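Local atomic coordinates of beta-galactosidase (Geobacillus stearothermophilus, PDB entry 4OIF), a protein that probably hydrolyses terminal non-reducing beta-D-galactose residues from beta-D-galactosides, as a zinc-containing family 42 glycoside hydrolase that forms homotrimers. Residues 111-125 with 157-171. Residues are numbered along the deposited sequence; the frame is centred on the assembly and turned at random.
Sequences RVRQLHGGRHNHCFT and NEYGGECHCNLCQEA. With ZN (zinc ion), chain D; GOL (glycerol), chain F.
The imidazole of H120 is sandwiched: on one face sits the backbone carbonyl oxygen of N157, 3.2 Å above the ring plane, and on the opposite face NE of R119, both displaced toward the rim. CE1 of H120 also meets CB of E158 at 3.7 Å. The R119 guanidinium carries H120 CE1 over one face and a glycerol carbon in plane at its edge. With H120 cut back to an alanine, the gap opened between R119 and the N157 carbonyl would probably let the arginine chain swing away from E158. That arginine runs extended from CG to NE (chi2 176°), which carries NH2 to 3.7 Å from OE1 of E158, a long salt bridge whose oxygen lies well out of the guanidinium plane, so only the charges attract. The glycerol, probably from the crystallisation liquor, is held by NH2 of R119 through O1 and by ND2 of N157 through O3, the latter at 2.8 Å and 166°. E322, the predicted nucleophile, also bonds this glycerol, consistent with a galactose pocket of the GH42 TIM barrel in which E158 is the probable proton donor. Farther along the same two segments lies a four-cysteine zinc site: C123 from 111-125, and C163, C165 and C168 from 157-171; the zinc ion lies 2.2 Å from SG of C168 and 2.5 Å from SG of C123. C165 also N-caps helix 166-179, its SG accepting from C168 N at 3.6 Å. Beside the metal, CE1 of F124 approaches C168 SG to 3.3 Å, an oblique sulfur-aromatic contact 57° off the ring normal. At the far end, Q169 NE2 lies over one face of the R111 guanidinium, offset toward its rim, while donating almost straight to H164 O; R111 has its strongest polar partner in A109, and S208 takes part in holding both Q169 and H164.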
ATOM      1  N   ARG A 111       4.131 -14.509  14.500  1.00  5.61           N
ATOM      2  CA  ARG A 111       4.487 -15.854  14.952  1.00  7.61           C
ATOM      3  C   ARG A 111       4.966 -16.801  13.822  1.00 16.14           C
ATOM      4  O   ARG A 111       4.955 -18.024  13.971  1.00 14.62           O
ATOM      5  CB  ARG A 111       3.316 -16.475  15.723  1.00  7.09           C
ATOM      6  CG  ARG A 111       2.780 -15.593  16.875  1.00 11.12           C
ATOM      7  CD  ARG A 111       3.912 -15.024  17.730  1.00  5.16           C
ATOM      8  NE  ARG A 111       3.496 -14.741  19.100  1.00  9.19           N
ATOM      9  CZ  ARG A 111       3.386 -13.518  19.615  1.00 10.14           C
ATOM     10  NH1 ARG A 111       3.669 -12.447  18.869  1.00  4.52           N
ATOM     11  NH2 ARG A 111       3.002 -13.367  20.881  1.00  4.44           N
ATOM     12  N   VAL A 112       5.428 -16.232  12.715  1.00  8.33           N
ATOM     13  CA  VAL A 112       6.074 -17.009  11.675  1.00  6.90           C
ATOM     14  C   VAL A 112       7.562 -17.230  11.978  1.00 11.81           C
ATOM     15  O   VAL A 112       8.310 -16.280  12.247  1.00 15.87           O
ATOM     16  CB  VAL A 112       5.946 -16.321  10.303  1.00 16.23           C
ATOM     17  CG1 VAL A 112       6.656 -17.129   9.236  1.00  6.01           C
ATOM     18  CG2 VAL A 112       4.485 -16.132   9.948  1.00 15.22           C
ATOM     19  N   ARG A 113       7.991 -18.485  11.940  1.00  7.19           N
ATOM     20  CA  ARG A 113       9.411 -18.793  12.021  1.00 10.89           C
ATOM     21  C   ARG A 113      10.087 -18.465  10.686  1.00 15.97           C
ATOM     22  O   ARG A 113       9.621 -18.864   9.616  1.00 17.46           O
ATOM     23  CB  ARG A 113       9.638 -20.260  12.376  1.00  6.58           C
ATOM     24  CG  ARG A 113      11.106 -20.641  12.482  1.00  7.43           C
ATOM     25  CD  ARG A 113      11.736 -20.118  13.765  1.00 11.18           C
ATOM     26  NE  ARG A 113      11.270 -20.859  14.940  1.00 10.24           N
ATOM     27  CZ  ARG A 113      11.820 -20.780  16.151  1.00 14.26           C
ATOM     28  NH1 ARG A 113      12.866 -19.992  16.370  1.00 12.44           N
ATOM     29  NH2 ARG A 113      11.330 -21.499  17.148  1.00  5.57           N
ATOM     30  N   GLN A 114      11.187 -17.731  10.758  1.00  9.71           N
ATOM     31  CA  GLN A 114      11.916 -17.335   9.570  1.00 11.46           C
ATOM     32  C   GLN A 114      12.844 -18.444   9.091  1.00 17.04           C
ATOM     33  O   GLN A 114      13.263 -19.294   9.871  1.00 13.73           O
ATOM     34  CB  GLN A 114      12.724 -16.076   9.860  1.00 10.40           C
ATOM     35  CG  GLN A 114      11.911 -14.962  10.471  1.00 14.63           C
ATOM     36  CD  GLN A 114      10.993 -14.302   9.471  1.00 16.25           C
ATOM     37  OE1 GLN A 114      11.445 -13.606   8.562  1.00 25.91           O
ATOM     38  NE2 GLN A 114       9.695 -14.513   9.634  1.00 12.94           N
ATOM     39  N   LEU A 115      13.181 -18.431   7.811  1.00 15.95           N
ATOM     40  CA  LEU A 115      14.233 -19.314   7.336  1.00  9.42           C
ATOM     41  C   LEU A 115      15.556 -18.594   7.491  1.00 10.98           C
ATOM     42  O   LEU A 115      15.594 -17.400   7.755  1.00 12.58           O
ATOM     43  CB  LEU A 115      14.017 -19.700   5.878  1.00 10.63           C
ATOM     44  CG  LEU A 115      12.600 -20.105   5.491  1.00 14.37           C
ATOM     45  CD1 LEU A 115      12.540 -20.377   3.996  1.00 11.01           C
ATOM     46  CD2 LEU A 115      12.153 -21.316   6.305  1.00  7.48           C
ATOM     47  N   HIS A 116      16.639 -19.329   7.322  1.00 10.08           N
ATOM     48  CA  HIS A 116      17.956 -18.739   7.272  1.00  9.96           C
ATOM     49  C   HIS A 116      18.122 -17.716   6.142  1.00 13.35           C
ATOM     50  O   HIS A 116      17.620 -17.905   5.031  1.00  8.58           O
ATOM     51  CB  HIS A 116      18.993 -19.830   7.101  1.00  8.34           C
ATOM     52  CG  HIS A 116      20.356 -19.304   6.818  1.00 12.32           C
ATOM     53  ND1 HIS A 116      21.117 -18.669   7.772  1.00 10.58           N
ATOM     54  CD2 HIS A 116      21.084 -19.286   5.680  1.00 12.98           C
ATOM     55  CE1 HIS A 116      22.268 -18.307   7.242  1.00  9.55           C
ATOM     56  NE2 HIS A 116      22.272 -18.667   5.971  1.00  8.74           N
ATOM     57  N   GLY A 117      18.849 -16.641   6.421  1.00 12.23           N
ATOM     58  CA  GLY A 117      19.204 -15.688   5.388  1.00  9.96           C
ATOM     59  C   GLY A 117      19.355 -14.284   5.923  1.00 10.66           C
ATOM     60  O   GLY A 117      19.178 -14.054   7.119  1.00  7.53           O
ATOM     61  N   GLY A 118      19.675 -13.344   5.033  1.00 12.33           N
ATOM     62  CA  GLY A 118      19.830 -11.951   5.411  1.00  5.87           C
ATOM     63  C   GLY A 118      20.886 -11.798   6.483  1.00  9.33           C
ATOM     64  O   GLY A 118      21.903 -12.494   6.457  1.00  9.69           O
ATOM     65  N   ARG A 119      20.634 -10.903   7.433  1.00  7.60           N
ATOM     66  CA  ARG A 119      21.582 -10.595   8.493  1.00  8.03           C
ATOM     67  C   ARG A 119      20.885  -9.887   9.638  1.00 10.49           C
ATOM     68  O   ARG A 119      19.736  -9.459   9.503  1.00 14.01           O
ATOM     69  CB  ARG A 119      22.709  -9.706   7.972  1.00  8.58           C
ATOM     70  CG  ARG A 119      22.209  -8.344   7.537  1.00 11.78           C
ATOM     71  CD  ARG A 119      23.330  -7.428   7.104  1.00 16.04           C
ATOM     72  NE  ARG A 119      22.852  -6.067   6.907  1.00 18.71           N
ATOM     73  CZ  ARG A 119      23.649  -5.019   6.723  1.00 22.53           C
ATOM     74  NH1 ARG A 119      24.960  -5.191   6.684  1.00 13.37           N
ATOM     75  NH2 ARG A 119      23.136  -3.806   6.562  1.00 14.38           N
ATOM     76  N   HIS A 120      21.604  -9.741  10.748  1.00  9.04           N
ATOM     77  CA  HIS A 120      21.144  -8.963  11.900  1.00 13.89           C
ATOM     78  C   HIS A 120      19.888  -9.564  12.517  1.00 18.63           C
ATOM     79  O   HIS A 120      19.155  -8.863  13.219  1.00 15.62           O
ATOM     80  CB  HIS A 120      20.837  -7.502  11.522  1.00 10.00           C
ATOM     81  CG  HIS A 120      21.980  -6.759  10.903  1.00 15.42           C
ATOM     82  ND1 HIS A 120      21.815  -5.538  10.281  1.00 20.02           N
ATOM     83  CD2 HIS A 120      23.297  -7.054  10.806  1.00 18.31           C
ATOM     84  CE1 HIS A 120      22.982  -5.109   9.835  1.00 16.45           C
ATOM     85  NE2 HIS A 120      23.898  -6.012  10.137  1.00 21.60           N
ATOM     86  N   ASN A 121      19.622 -10.844  12.262  1.00 10.98           N
ATOM     87  CA  ASN A 121      18.285 -11.349  12.538  1.00 15.41           C
ATOM     88  C   ASN A 121      18.261 -12.666  13.325  1.00 14.03           C
ATOM     89  O   ASN A 121      17.499 -13.589  13.029  1.00  8.27           O
ATOM     90  CB  ASN A 121      17.526 -11.489  11.221  1.00  7.33           C
ATOM     91  CG  ASN A 121      18.296 -12.303  10.196  1.00 18.34           C
ATOM     92  OD1 ASN A 121      19.323 -12.920  10.514  1.00 15.08           O
ATOM     93  ND2 ASN A 121      17.795 -12.329   8.964  1.00  6.90           N
ATOM     94  N   HIS A 122      19.103 -12.727  14.342  1.00 13.01           N
ATOM     95  CA  HIS A 122      19.126 -13.845  15.272  1.00  9.93           C
ATOM     96  C   HIS A 122      18.113 -13.667  16.402  1.00 11.64           C
ATOM     97  O   HIS A 122      17.782 -12.544  16.777  1.00 10.65           O
ATOM     98  CB  HIS A 122      20.511 -13.967  15.874  1.00  9.01           C
ATOM     99  CG  HIS A 122      20.916 -12.760  16.663  1.00 18.54           C
ATOM    100  ND1 HIS A 122      21.348 -11.590  16.068  1.00 11.55           N
ATOM    101  CD2 HIS A 122      20.937 -12.537  18.000  1.00  7.30           C
ATOM    102  CE1 HIS A 122      21.635 -10.706  17.008  1.00 17.20           C
ATOM    103  NE2 HIS A 122      21.395 -11.254  18.188  1.00 14.63           N
ATOM    104  N   CYS A 123      17.640 -14.779  16.947  1.00  8.20           N
ATOM    105  CA  CYS A 123      16.887 -14.768  18.192  1.00  7.85           C
ATOM    106  C   CYS A 123      17.787 -14.251  19.317  1.00 14.14           C
ATOM    107  O   CYS A 123      18.857 -14.816  19.561  1.00 12.17           O
ATOM    108  CB  CYS A 123      16.356 -16.185  18.500  1.00 11.23           C
ATOM    109  SG  CYS A 123      15.817 -16.484  20.224  1.00 12.63           S
ATOM    110  N   PHE A 124      17.386 -13.190  20.008  1.00 17.07           N
ATOM    111  CA  PHE A 124      18.283 -12.629  21.009  1.00 10.03           C
ATOM    112  C   PHE A 124      18.222 -13.397  22.359  1.00 18.72           C
ATOM    113  O   PHE A 124      18.972 -13.079  23.298  1.00 14.97           O
ATOM    114  CB  PHE A 124      17.995 -11.132  21.262  1.00 11.14           C
ATOM    115  CG  PHE A 124      16.527 -10.778  21.430  1.00 16.91           C
ATOM    116  CD1 PHE A 124      15.722 -11.515  22.251  1.00 17.76           C
ATOM    117  CD2 PHE A 124      16.030  -9.577  20.908  1.00 22.67           C
ATOM    118  CE1 PHE A 124      14.416 -11.172  22.465  1.00 31.15           C
ATOM    119  CE2 PHE A 124      14.708  -9.197  21.097  1.00 22.75           C
ATOM    120  CZ  PHE A 124      13.886 -10.021  21.911  1.00 20.69           C
ATOM    121  N   THR A 125      17.364 -14.418  22.462  1.00 12.36           N
ATOM    122  CA  THR A 125      17.253 -15.185  23.716  1.00 11.75           C
ATOM    123  C   THR A 125      18.037 -16.503  23.652  1.00 10.45           C
ATOM    124  O   THR A 125      18.618 -16.930  24.648  1.00 12.92           O
ATOM    125  CB  THR A 125      15.775 -15.488  24.085  1.00 19.28           C
ATOM    126  OG1 THR A 125      15.095 -14.274  24.452  1.00 16.28           O
ATOM    127  CG2 THR A 125      15.694 -16.440  25.279  1.00  9.16           C
ATOM    128  N   ASN A 157      26.906  -5.943  14.532  1.00 17.84           N
ATOM    129  CA  ASN A 157      26.669  -4.889  13.562  1.00 23.50           C
ATOM    130  C   ASN A 157      25.210  -4.439  13.509  1.00 24.05           C
ATOM    131  O   ASN A 157      24.310  -5.265  13.323  1.00 20.19           O
ATOM    132  CB  ASN A 157      27.122  -5.344  12.177  1.00 15.07           C
ATOM    133  CG  ASN A 157      27.184  -4.205  11.199  1.00 20.52           C
ATOM    134  OD1 ASN A 157      28.154  -3.441  11.181  1.00 18.24           O
ATOM    135  ND2 ASN A 157      26.138  -4.062  10.392  1.00 14.34           N
ATOM    136  N   GLU A 158      24.997  -3.130  13.668  1.00 23.88           N
ATOM    137  CA  GLU A 158      23.671  -2.503  13.595  1.00 23.58           C
ATOM    138  C   GLU A 158      22.574  -3.327  14.270  1.00 21.84           C
ATOM    139  O   GLU A 158      21.602  -3.719  13.619  1.00 20.28           O
ATOM    140  CB  GLU A 158      23.290  -2.232  12.129  1.00 19.90           C
ATOM    141  CG  GLU A 158      24.091  -1.104  11.493  1.00 19.18           C
ATOM    142  CD  GLU A 158      23.516  -0.600  10.176  1.00 25.91           C
ATOM    143  OE1 GLU A 158      22.952  -1.410   9.398  1.00 22.53           O
ATOM    144  OE2 GLU A 158      23.637   0.624   9.922  1.00 18.10           O
ATOM    145  N   TYR A 159      22.764  -3.612  15.558  1.00 17.62           N
ATOM    146  CA  TYR A 159      21.772  -4.308  16.382  1.00 20.47           C
ATOM    147  C   TYR A 159      20.356  -3.813  16.121  1.00 19.87           C
ATOM    148  O   TYR A 159      20.133  -2.610  15.984  1.00 20.23           O
ATOM    149  CB  TYR A 159      22.076  -4.115  17.869  1.00 24.90           C
ATOM    150  CG  TYR A 159      23.154  -4.989  18.458  1.00 20.17           C
ATOM    151  CD1 TYR A 159      23.061  -6.382  18.404  1.00 17.65           C
ATOM    152  CD2 TYR A 159      24.246  -4.422  19.122  1.00 11.67           C
ATOM    153  CE1 TYR A 159      24.040  -7.189  18.977  1.00 16.10           C
ATOM    154  CE2 TYR A 159      25.227  -5.215  19.693  1.00 11.39           C
ATOM    155  CZ  TYR A 159      25.121  -6.598  19.625  1.00 20.65           C
ATOM    156  OH  TYR A 159      26.097  -7.391  20.191  1.00 16.34           O
ATOM    157  N   GLY A 160      19.395  -4.727  16.071  1.00 14.66           N
ATOM    158  CA  GLY A 160      18.040  -4.331  15.756  1.00 12.00           C
ATOM    159  C   GLY A 160      17.136  -5.496  15.436  1.00 17.64           C
ATOM    160  O   GLY A 160      17.591  -6.561  15.005  1.00 16.49           O
ATOM    161  N   GLY A 161      15.840  -5.289  15.653  1.00 16.97           N
ATOM    162  CA  GLY A 161      14.854  -6.321  15.404  1.00 13.28           C
ATOM    163  C   GLY A 161      14.440  -7.035  16.677  1.00 20.20           C
ATOM    164  O   GLY A 161      15.034  -6.849  17.746  1.00 15.63           O
ATOM    165  N   GLU A 162      13.420  -7.872  16.565  1.00 14.81           N
ATOM    166  CA  GLU A 162      12.933  -8.584  17.732  1.00 14.69           C
ATOM    167  C   GLU A 162      12.601 -10.024  17.391  1.00 10.91           C
ATOM    168  O   GLU A 162      12.575 -10.414  16.221  1.00  9.87           O
ATOM    169  CB  GLU A 162      11.716  -7.865  18.312  1.00 13.13           C
ATOM    170  CG  GLU A 162      10.685  -7.448  17.275  1.00 16.49           C
ATOM    171  CD  GLU A 162       9.678  -6.451  17.830  1.00 26.59           C
ATOM    172  OE1 GLU A 162      10.074  -5.300  18.127  1.00 23.54           O
ATOM    173  OE2 GLU A 162       8.491  -6.821  17.972  1.00 19.29           O
ATOM    174  N   CYS A 163      12.382 -10.822  18.423  1.00 12.54           N
ATOM    175  CA  CYS A 163      11.979 -12.203  18.240  1.00 12.84           C
ATOM    176  C   CYS A 163      10.855 -12.536  19.216  1.00 12.67           C
ATOM    177  O   CYS A 163      10.847 -12.055  20.350  1.00  7.64           O
ATOM    178  CB  CYS A 163      13.165 -13.156  18.423  1.00  7.71           C
ATOM    179  SG  CYS A 163      12.734 -14.886  18.135  1.00  9.49           S
ATOM    180  N   HIS A 164       9.911 -13.355  18.755  1.00 11.51           N
ATOM    181  CA  HIS A 164       8.694 -13.658  19.492  1.00  9.13           C
ATOM    182  C   HIS A 164       8.529 -15.147  19.751  1.00  8.11           C
ATOM    183  O   HIS A 164       7.435 -15.599  20.073  1.00  7.26           O
ATOM    184  CB  HIS A 164       7.471 -13.156  18.729  1.00  6.57           C
ATOM    185  CG  HIS A 164       7.462 -11.683  18.494  1.00 10.43           C
ATOM    186  ND1 HIS A 164       6.705 -10.815  19.252  1.00 14.70           N
ATOM    187  CD2 HIS A 164       8.097 -10.923  17.571  1.00 10.32           C
ATOM    188  CE1 HIS A 164       6.887  -9.582  18.816  1.00  7.51           C
ATOM    189  NE2 HIS A 164       7.723  -9.622  17.792  1.00  8.43           N
ATOM    190  N   CYS A 165       9.603 -15.909  19.590  1.00  8.42           N
ATOM    191  CA  CYS A 165       9.555 -17.345  19.831  1.00  7.10           C
ATOM    192  C   CYS A 165       9.238 -17.633  21.295  1.00 10.80           C
ATOM    193  O   CYS A 165       9.195 -16.712  22.120  1.00  8.61           O
ATOM    194  CB  CYS A 165      10.877 -18.002  19.429  1.00  8.85           C
ATOM    195  SG  CYS A 165      12.234 -17.750  20.558  1.00  9.74           S
ATOM    196  N   ASN A 166       9.032 -18.910  21.622  1.00 13.76           N
ATOM    197  CA  ASN A 166       8.600 -19.245  22.976  0.51  8.49           C
ATOM    198  C   ASN A 166       9.705 -18.994  24.011  1.00 12.76           C
ATOM    199  O   ASN A 166       9.401 -18.693  25.180  1.00 12.57           O
ATOM    200  CB  ASN A 166       8.101 -20.688  23.035  0.51  7.61           C
ATOM    201  CG  ASN A 166       6.784 -20.884  22.278  0.51 12.20           C
ATOM    202  OD1 ASN A 166       5.967 -19.963  22.161  0.51 12.06           O
ATOM    203  ND2 ASN A 166       6.575 -22.092  21.764  0.51 10.91           N
ATOM    204  N   LEU A 167      10.964 -19.050  23.578  1.00  7.59           N
ATOM    205  CA  LEU A 167      12.090 -18.713  24.432  1.00  9.33           C
ATOM    206  C   LEU A 167      11.998 -17.255  24.858  1.00 10.62           C
ATOM    207  O   LEU A 167      12.109 -16.906  26.043  1.00 12.27           O
ATOM    208  CB  LEU A 167      13.400 -18.970  23.693  1.00 11.60           C
ATOM    209  CG  LEU A 167      13.652 -20.431  23.320  1.00 12.47           C
ATOM    210  CD1 LEU A 167      15.097 -20.620  22.886  1.00 19.81           C
ATOM    211  CD2 LEU A 167      13.323 -21.335  24.487  1.00  8.69           C
ATOM    212  N   CYS A 168      11.772 -16.408  23.861  1.00  7.81           N
ATOM    213  CA  CYS A 168      11.592 -14.985  24.070  1.00  9.38           C
ATOM    214  C   CYS A 168      10.318 -14.654  24.858  1.00 11.40           C
ATOM    215  O   CYS A 168      10.302 -13.682  25.615  1.00 11.34           O
ATOM    216  CB  CYS A 168      11.595 -14.261  22.717  1.00 10.51           C
ATOM    217  SG  CYS A 168      13.248 -14.236  21.896  1.00  9.68           S
ATOM    218  N   GLN A 169       9.259 -15.440  24.680  1.00  8.08           N
ATOM    219  CA  GLN A 169       8.025 -15.222  25.433  1.00  9.61           C
ATOM    220  C   GLN A 169       8.302 -15.463  26.905  1.00 17.35           C
ATOM    221  O   GLN A 169       7.866 -14.685  27.783  1.00  8.54           O
ATOM    222  CB  GLN A 169       6.899 -16.151  24.955  1.00 10.15           C
ATOM    223  CG  GLN A 169       6.512 -15.981  23.487  1.00  6.92           C
ATOM    224  CD  GLN A 169       5.865 -14.650  23.200  1.00  7.75           C
ATOM    225  OE1 GLN A 169       5.249 -14.047  24.075  1.00  9.17           O
ATOM    226  NE2 GLN A 169       6.001 -14.177  21.966  1.00  8.66           N
ATOM    227  N   GLU A 170       9.026 -16.549  27.177  1.00  9.35           N
ATOM    228  CA  GLU A 170       9.340 -16.857  28.561  1.00 10.87           C
ATOM    229  C   GLU A 170      10.253 -15.793  29.160  1.00 10.17           C
ATOM    230  O   GLU A 170      10.027 -15.341  30.290  1.00  7.01           O
ATOM    231  CB  GLU A 170       9.956 -18.248  28.689  1.00  9.94           C
ATOM    232  CG  GLU A 170       8.934 -19.304  29.116  1.00 36.23           C
ATOM    233  CD  GLU A 170       8.145 -18.890  30.370  1.00 66.48           C
ATOM    234  OE1 GLU A 170       8.753 -18.301  31.300  1.00 64.38           O
ATOM    235  OE2 GLU A 170       6.917 -19.143  30.427  1.00 47.76           O
ATOM    236  N   ALA A 171      11.250 -15.361  28.390  1.00 13.01           N
ATOM    237  CA  ALA A 171      12.159 -14.314  28.862  1.00 16.35           C
ATOM    238  C   ALA A 171      11.435 -12.976  29.135  1.00 11.88           C
ATOM    239  O   ALA A 171      11.767 -12.259  30.087  1.00  7.83           O
ATOM    240  CB  ALA A 171      13.299 -14.114  27.857  1.00  8.39           C
TER
HETATM  241 ZN    ZN D 701      13.483 -15.744  20.274  1.00 13.00          ZN
HETATM  242  C1  GOL F 703      26.220  -1.775   5.165  1.00 11.60           C
HETATM  243  O1  GOL F 703      24.919  -2.116   4.720  1.00 15.06           O
HETATM  244  C2  GOL F 703      26.376  -2.340   6.564  1.00 17.69           C
HETATM  245  O2  GOL F 703      27.683  -2.816   6.756  1.00 21.48           O
HETATM  246  C3  GOL F 703      25.973  -1.280   7.586  1.00 17.22           C
HETATM  247  O3  GOL F 703      26.141  -1.745   8.904  1.00 14.72           O
HETATM  248  O   HOH W   1      20.621  -7.379  15.175  1.00 14.19           O